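Local atomic coordinates of beta-lactamase/D-alanine Carboxypeptidase (Yersinia pestis, PDB entry 3RJU), a protein that probably acts as a serine hydrolase of the beta-lactamase and penicillin-binding-protein family, cleaving beta-lactams or the terminal D-alanine of peptidoglycan peptides. Residues 191-196 and 234-239; 243-248 and 318-323; 309-314 and 322-327. All coordinates share one frame; numbering follows the deposited sequence.

In the fold
The three contacts trace a path from the helical part of the fold to its main antiparallel sheet, a layout consistent with serine beta-lactamases and penicillin-binding proteins. Contact 1 comes first along the chain and joins the loop after helix 179-191 to helix 233-241. The loop leaving that helix then opens contact 2, which closes on strand 321-328. Contact 3 pairs this strand with 309-316, sharing Gly-322 and Val-323 with contact 2. Centres lie about 15 Å apart for contacts 1 and 3, and about 17 Å for the other two pairs. Met-236 and Trp-239 of contact 1 pack on Met-313 and Phe-324 of contact 3, close to a probable SxxK active site.

Contact 1: 191-196 and 234-239; sequences LGMKNT and EDMQHW
The indole of Trp-239 meets selenomethionine Met-193 at its edge: SE lies 5.0 Å from the centroid of the five-membered ring and 75° off the ring normal, a Met-aromatic contact made near the ring plane. Leu-191 CD1 approaches the same indole obliquely, 4.2 Å from Trp-239 CD1, while the indole NE1 is bonded to Glu-70 of helix 64-77. A smaller flat group, the His-238 imidazole, has water 1 in plane at its edge. The Met-193 chain bends at its last torsion (chi3 72°), which turns CE back onto the helix, 3.6 Å from Trp-239 CB.

The polar half of the contact centres on the carboxylate of Asp-235. Its OD2 receives Asn-195 N at 2.8 Å through the syn lone pair, with an N-H...O angle of 143°, and the hydroxyl Thr-196 OG1, also at 2.8 Å, through the anti lone pair. The donors follow one another in a type I turn spanning Met-193 to Thr-196, just after Gly-192 has ended helix 179-191 in a Schellman motif. Thr-196 OG1 is also bonded to Ser-231. The other oxygen, Asp-235 OD1, is hydrated, taking a bond of 2.7 Å from water 1 and another from water 3.

Toward solvent, Lys-194 NZ and Glu-234 OE2 stand 4.4 Å apart, beyond a salt bridge, and water 2 joins them. Water 3 links that glutamate oxygen to Asn-195 ND2, while Asn-195 OD1 is hydrogen-bonded to Arg-207. Two protein donors and two waters on one buried carboxylate are consistent with an ionised Asp-235 that fixes the turn against helix 233-241.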
# COMPACT_ATOMS: atom_id res chain seq x y z
N LEU A 191 17.21 1.96 -3.28
CA LEU A 191 17.00 2.79 -2.11
C LEU A 191 17.62 2.21 -0.85
O LEU A 191 17.55 2.81 0.21
CB LEU A 191 15.51 3.05 -1.90
CG LEU A 191 14.81 3.92 -2.94
CD1 LEU A 191 13.32 4.01 -2.60
CD2 LEU A 191 15.45 5.30 -2.99
N GLY A 192 18.26 1.05 -0.98
CA GLY A 192 18.90 0.43 0.17
C GLY A 192 17.92 0.03 1.25
O GLY A 192 18.25 0.08 2.44
N MSE A 193 16.71 -0.36 0.84
CA MSE A 193 15.69 -0.86 1.75
C MSE A 193 15.96 -2.34 2.00
O MSE A 193 15.32 -3.24 1.41
CB MSE A 193 14.30 -0.66 1.15
CG MSE A 193 13.96 0.83 0.95
SE MSE A 193 12.44 1.13 -0.24
CE MSE A 193 11.06 0.50 0.95
N LYS A 194 16.92 -2.58 2.89
CA LYS A 194 17.54 -3.88 3.04
C LYS A 194 16.65 -4.84 3.80
O LYS A 194 16.97 -6.02 3.90
CB LYS A 194 18.85 -3.73 3.80
CG LYS A 194 18.64 -3.05 5.14
CD LYS A 194 19.93 -2.72 5.87
CE LYS A 194 19.61 -1.92 7.14
NZ LYS A 194 20.85 -1.49 7.85
N ASN A 195 15.56 -4.33 4.36
CA ASN A 195 14.62 -5.20 5.07
C ASN A 195 13.23 -5.24 4.46
O ASN A 195 12.26 -5.58 5.14
CB ASN A 195 14.54 -4.80 6.55
CG ASN A 195 15.75 -5.24 7.33
OD1 ASN A 195 16.13 -6.40 7.27
ND2 ASN A 195 16.38 -4.30 8.03
N THR A 196 13.13 -4.89 3.18
CA THR A 196 11.84 -4.84 2.50
C THR A 196 11.77 -6.01 1.53
O THR A 196 12.57 -6.10 0.59
CB THR A 196 11.63 -3.48 1.79
OG1 THR A 196 11.66 -2.42 2.77
CG2 THR A 196 10.28 -3.44 1.05
N GLU A 234 12.39 2.43 9.08
CA GLU A 234 13.46 3.17 8.42
C GLU A 234 13.43 2.96 6.89
O GLU A 234 13.69 3.90 6.12
CB GLU A 234 14.84 2.86 9.03
CG GLU A 234 15.36 1.48 8.69
CD GLU A 234 16.57 1.07 9.51
OE1 GLU A 234 17.10 1.92 10.27
OE2 GLU A 234 17.00 -0.10 9.39
N ASP A 235 13.12 1.74 6.45
CA ASP A 235 13.03 1.49 5.00
C ASP A 235 11.89 2.31 4.42
O ASP A 235 12.03 2.89 3.32
CB ASP A 235 12.76 0.01 4.69
CG ASP A 235 14.01 -0.86 4.78
OD1 ASP A 235 15.06 -0.42 5.29
OD2 ASP A 235 13.93 -2.02 4.33
N MSE A 236 10.75 2.34 5.12
CA MSE A 236 9.59 3.07 4.64
C MSE A 236 9.82 4.57 4.62
O MSE A 236 9.28 5.27 3.75
CB MSE A 236 8.33 2.71 5.44
CG MSE A 236 7.91 1.26 5.29
SE MSE A 236 7.62 0.77 3.42
CE MSE A 236 6.31 2.14 3.04
N GLN A 237 10.63 5.07 5.56
CA GLN A 237 11.02 6.48 5.51
C GLN A 237 11.70 6.78 4.16
O GLN A 237 11.38 7.77 3.49
CB GLN A 237 11.98 6.84 6.65
CG GLN A 237 12.44 8.28 6.59
CD GLN A 237 13.69 8.53 7.44
OE1 GLN A 237 13.86 7.94 8.51
NE2 GLN A 237 14.58 9.41 6.96
N HIS A 238 12.65 5.94 3.78
CA HIS A 238 13.38 6.14 2.53
C HIS A 238 12.47 6.08 1.31
O HIS A 238 12.62 6.89 0.39
CB HIS A 238 14.54 5.15 2.41
CG HIS A 238 15.58 5.30 3.48
ND1 HIS A 238 16.17 6.51 3.76
CD2 HIS A 238 16.11 4.41 4.35
CE1 HIS A 238 17.03 6.36 4.76
NE2 HIS A 238 17.01 5.09 5.13
N TRP A 239 11.51 5.16 1.32
CA TRP A 239 10.56 5.03 0.22
C TRP A 239 9.68 6.27 0.11
O TRP A 239 9.51 6.86 -0.97
CB TRP A 239 9.69 3.78 0.37
CG TRP A 239 8.90 3.49 -0.86
CD1 TRP A 239 9.35 2.86 -1.97
CD2 TRP A 239 7.53 3.84 -1.12
NE1 TRP A 239 8.36 2.79 -2.92
CE2 TRP A 239 7.23 3.37 -2.42
CE3 TRP A 239 6.54 4.47 -0.38
CZ2 TRP A 239 5.96 3.54 -3.00
CZ3 TRP A 239 5.29 4.65 -0.95
CH2 TRP A 239 5.01 4.17 -2.25
O HOH W 1 16.90 1.60 5.23
O HOH W 2 19.39 -0.98 10.16
O HOH W 3 15.60 -1.62 7.71

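Contact 2: 243-248 and 318-323; sequences FLASDN and EKNIGV
Leu-244 presses both methyl branches against the backbone of residues 320-322, where strand 321-328 begins, and this is the close-packed end of the contact. Its CD2 rests 3.7 Å from Ile-321 N, and CD1 lies 3.6 Å from Gly-322 N. Gly-322 has no side chain, and a CB there would point at the leucine and lie tight against CD1, so the methyl can settle on the main chain. The leucine CG stands anti to its own carbonyl carbon (chi1 -55°), and the fork of the isobutyl group thereby straddles successive peptide units. Ile-31 of the neighbouring strand 25-32 also touches this leucine, near the start of strand 321-328.

One residue further on, polar contact takes over. Ala-245 N donates to the side-chain oxygen Asn-320 OD1 over 2.9 Å, but the bond is bent, at 143° on the hydrogen. The donor sits above the amide carbonyl plane, 60° out of it, and does not follow a lone pair. The Asn-320 amide consequently lies against the Ala-245 residue, with CG 3.3 Å from Ala-245 O and OD1 3.2 Å from Ala-245 CB.

Asn-320 has a left-handed backbone and, with Ile-321, forms a G1 beta bulge facing strand 309-316 at the end of the hairpin. Its backbone is bonded to Asn-33, just past the end of strand 25-32.

Beyond Ala-245 the two segments diverge. Ser-246 to Asn-248 run out into a largely exposed loop modelled in two conformers. On the other segment, Glu-318 and Lys-319 are exposed and their CB atoms are directed away from 243-248.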
# COMPACT_ATOMS: atom_id res chain seq x y z
N PHE A 243 8.86 10.89 -2.72
CA PHE A 243 7.73 11.70 -3.19
C PHE A 243 7.80 13.16 -2.77
O PHE A 243 6.98 13.97 -3.19
CB PHE A 243 6.39 11.10 -2.74
CG PHE A 243 6.16 9.70 -3.24
CD1 PHE A 243 5.52 9.48 -4.46
CD2 PHE A 243 6.59 8.60 -2.51
CE1 PHE A 243 5.32 8.19 -4.93
CE2 PHE A 243 6.39 7.31 -2.98
CZ PHE A 243 5.74 7.11 -4.17
N LEU A 244 8.79 13.50 -1.95
CA LEU A 244 8.81 14.79 -1.25
C LEU A 244 10.11 15.50 -1.53
O LEU A 244 11.17 14.89 -1.46
CB LEU A 244 8.70 14.54 0.26
CG LEU A 244 7.48 13.72 0.68
CD1 LEU A 244 7.51 13.43 2.18
CD2 LEU A 244 6.21 14.46 0.29
N ALA A 245 10.05 16.80 -1.80
CA ALA A 245 11.28 17.57 -1.99
C ALA A 245 11.92 17.94 -0.65
O ALA A 245 11.24 18.15 0.36
CB ALA A 245 11.00 18.83 -2.80
N SER A 246 13.24 18.06 -0.66
CA SER A 246 13.99 18.57 0.48
C SER A 246 15.16 19.38 -0.06
O SER A 246 15.29 19.56 -1.27
CB SER A 246 14.53 17.43 1.34
OG SER A 246 15.54 16.70 0.66
N ASP A 247 16.03 19.86 0.81
CA ASP A 247 17.19 20.58 0.31
C ASP A 247 18.10 19.61 -0.43
O ASP A 247 18.77 19.97 -1.39
CB ASP A 247 17.94 21.29 1.44
CG ASP A 247 17.19 22.49 2.00
OD1 ASP A 247 16.13 22.85 1.46
OD2 ASP A 247 17.67 23.10 2.98
N ASN A 248 18.13 18.36 0.00
CA ASN A 248 19.10 17.44 -0.57
C ASN A 248 18.63 16.66 -1.79
O ASN A 248 19.42 15.99 -2.45
CB ASN A 248 19.69 16.53 0.51
CG ASN A 248 20.73 17.26 1.35
OD1 ASN A 248 21.02 18.43 1.11
ND2 ASN A 248 21.29 16.56 2.33
N GLU A 318 2.73 18.67 -2.40
CA GLU A 318 3.05 20.04 -2.76
C GLU A 318 3.73 20.77 -1.61
O GLU A 318 4.47 21.73 -1.83
CB GLU A 318 1.80 20.79 -3.23
CG GLU A 318 0.70 20.84 -2.20
CD GLU A 318 -0.37 19.76 -2.38
OE1 GLU A 318 -0.06 18.56 -2.62
OE2 GLU A 318 -1.55 20.15 -2.27
N LYS A 319 3.49 20.30 -0.38
CA LYS A 319 4.07 20.91 0.82
C LYS A 319 5.21 20.06 1.39
O LYS A 319 5.71 20.36 2.48
CB LYS A 319 3.02 21.12 1.93
CG LYS A 319 1.84 21.99 1.58
CD LYS A 319 2.21 23.41 1.29
CE LYS A 319 0.95 24.21 0.95
NZ LYS A 319 0.01 24.14 2.10
N ASN A 320 5.60 19.01 0.67
CA ASN A 320 6.73 18.16 1.09
C ASN A 320 6.51 17.54 2.45
O ASN A 320 7.46 17.44 3.25
CB ASN A 320 8.02 18.97 1.10
CG ASN A 320 8.32 19.56 -0.25
OD1 ASN A 320 8.13 18.91 -1.29
ND2 ASN A 320 8.76 20.81 -0.25
N ILE A 321 5.27 17.14 2.72
CA ILE A 321 4.91 16.57 4.01
C ILE A 321 4.35 15.18 3.80
O ILE A 321 3.48 14.98 2.95
CB ILE A 321 3.88 17.46 4.73
CG1 ILE A 321 4.58 18.73 5.23
CG2 ILE A 321 3.17 16.70 5.89
CD1 ILE A 321 3.63 19.86 5.63
N GLY A 322 4.87 14.22 4.56
CA GLY A 322 4.34 12.87 4.51
C GLY A 322 4.41 12.24 5.89
O GLY A 322 5.37 12.46 6.62
N VAL A 323 3.39 11.44 6.22
CA VAL A 323 3.36 10.70 7.47
C VAL A 323 3.06 9.24 7.18
O VAL A 323 2.13 8.92 6.45
CB VAL A 323 2.30 11.25 8.41
CG1 VAL A 323 2.28 10.42 9.68
CG2 VAL A 323 2.63 12.72 8.74

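Contact 3: 309-314 and 322-327; sequences FITYMA and GVFVVV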
# COMPACT_ATOMS: atom_id res chain seq x y z
N PHE A 309 -1.41 -6.15 11.84
CA PHE A 309 -0.86 -4.82 11.55
C PHE A 309 -1.91 -3.94 10.91
O PHE A 309 -2.72 -4.42 10.10
CB PHE A 309 0.33 -4.89 10.59
CG PHE A 309 1.58 -5.45 11.21
CD1 PHE A 309 2.57 -4.60 11.72
CD2 PHE A 309 1.75 -6.82 11.32
CE1 PHE A 309 3.71 -5.11 12.30
CE2 PHE A 309 2.89 -7.34 11.91
CZ PHE A 309 3.87 -6.48 12.41
N ILE A 310 -1.87 -2.65 11.24
CA ILE A 310 -2.55 -1.64 10.44
C ILE A 310 -1.55 -0.55 10.05
O ILE A 310 -0.67 -0.18 10.84
CB ILE A 310 -3.79 -1.03 11.13
CG1 ILE A 310 -3.46 -0.50 12.54
CG2 ILE A 310 -4.94 -2.06 11.15
CD1 ILE A 310 -4.62 0.28 13.13
N THR A 311 -1.67 -0.05 8.83
CA THR A 311 -0.74 0.94 8.32
C THR A 311 -1.49 2.04 7.61
O THR A 311 -2.60 1.85 7.11
CB THR A 311 0.27 0.32 7.31
OG1 THR A 311 -0.44 -0.46 6.36
CG2 THR A 311 1.27 -0.58 8.02
N TYR A 312 -0.88 3.21 7.57
CA TYR A 312 -1.47 4.33 6.85
C TYR A 312 -0.37 5.26 6.42
O TYR A 312 0.58 5.54 7.18
CB TYR A 312 -2.47 5.05 7.76
CG TYR A 312 -3.24 6.20 7.14
CD1 TYR A 312 -4.02 6.01 5.99
CD2 TYR A 312 -3.20 7.48 7.72
CE1 TYR A 312 -4.75 7.06 5.44
CE2 TYR A 312 -3.93 8.53 7.17
CZ TYR A 312 -4.69 8.32 6.03
OH TYR A 312 -5.42 9.36 5.47
N MSE A 313 -0.48 5.75 5.19
CA MSE A 313 0.43 6.77 4.71
C MSE A 313 -0.41 7.92 4.18
O MSE A 313 -1.35 7.69 3.41
CB MSE A 313 1.33 6.23 3.59
CG MSE A 313 2.33 7.27 3.09
SE MSE A 313 3.59 6.57 1.80
CE MSE A 313 4.43 5.21 2.90
N ALA A 314 -0.10 9.14 4.61
CA ALA A 314 -0.85 10.31 4.17
C ALA A 314 0.15 11.38 3.80
O ALA A 314 1.09 11.64 4.56
CB ALA A 314 -1.77 10.81 5.30
N GLY A 322 4.87 14.22 4.56
CA GLY A 322 4.34 12.87 4.51
C GLY A 322 4.41 12.24 5.89
O GLY A 322 5.37 12.46 6.62
N VAL A 323 3.39 11.44 6.22
CA VAL A 323 3.36 10.70 7.47
C VAL A 323 3.06 9.24 7.18
O VAL A 323 2.13 8.92 6.45
CB VAL A 323 2.30 11.25 8.41
CG1 VAL A 323 2.28 10.42 9.68
CG2 VAL A 323 2.63 12.72 8.74
N PHE A 324 3.87 8.36 7.75
CA PHE A 324 3.62 6.93 7.70
C PHE A 324 3.48 6.42 9.13
O PHE A 324 4.29 6.76 10.01
CB PHE A 324 4.80 6.20 7.06
CG PHE A 324 4.70 4.70 7.15
CD1 PHE A 324 3.74 4.00 6.42
CD2 PHE A 324 5.57 3.97 7.96
CE1 PHE A 324 3.63 2.62 6.49
CE2 PHE A 324 5.47 2.59 8.04
CZ PHE A 324 4.50 1.91 7.30
N VAL A 325 2.47 5.59 9.37
CA VAL A 325 2.30 5.02 10.70
C VAL A 325 2.03 3.54 10.59
O VAL A 325 1.39 3.07 9.65
CB VAL A 325 1.15 5.73 11.50
CG1 VAL A 325 -0.18 5.55 10.80
CG2 VAL A 325 1.10 5.21 12.92
N VAL A 326 2.56 2.78 11.55
CA VAL A 326 2.28 1.36 11.62
C VAL A 326 1.93 1.05 13.07
O VAL A 326 2.61 1.52 14.02
CB VAL A 326 3.47 0.47 11.13
CG1 VAL A 326 4.79 0.83 11.83
CG2 VAL A 326 3.12 -1.01 11.34
N VAL A 327 0.86 0.29 13.25
CA VAL A 327 0.42 -0.12 14.58
C VAL A 327 0.17 -1.62 14.58
O VAL A 327 -0.37 -2.17 13.62
CB VAL A 327 -0.90 0.64 14.95
CG1 VAL A 327 -1.78 -0.14 15.93
CG2 VAL A 327 -0.60 2.06 15.44
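Strands 309-314 and 322-327 form a buried antiparallel pairing, two central neighbours of the main sheet, with axes 4.8 Å apart at closest approach and directions 171° apart. Ile-310 with Val-327, Tyr-312 with Val-325 and Ala-314 with Val-323 are hydrogen-bonded pairs, each joined by two backbone bonds; that from Val-323 N to Ala-314 O is 2.8 Å long.

Between them sit the non-hydrogen-bonded pairs Thr-311 with Val-326 and Met-313 with Phe-324. On their face, the side chains of selenomethionine Met-313 and Phe-324 meet at a slant, with Met-313 CE 3.8 Å from Phe-324 CD1, and Thr-311 CG2 lies 3.8 Å from Val-326 CG2. That same valine methyl, Val-326 CG2, meets the Phe-309 ring at its edge, in plane, 3.7 Å from Phe-309 CD1.

The pairing is the body of a beta hairpin. Strand 25-32 extends the sheet beyond 322-327 and strand 299-306 beyond 309-314, where the backbone of Met-313 bonds to that of Lys-302. Helix 233-241 packs on the face bearing Met-313 and Phe-324, and helix 336-349 on the face bearing Ile-310, Tyr-312 and Val-325.

On the latter face Ile-310 and Val-327 run side by side, with Ile-310 CG1 3.7 Å from Val-327 CB. Tyr-312 CB lies against Val-325 CG1, and with CG anti to the backbone N (chi1 -177°) the ring leads away, its hydroxyl bonding to Asn-343.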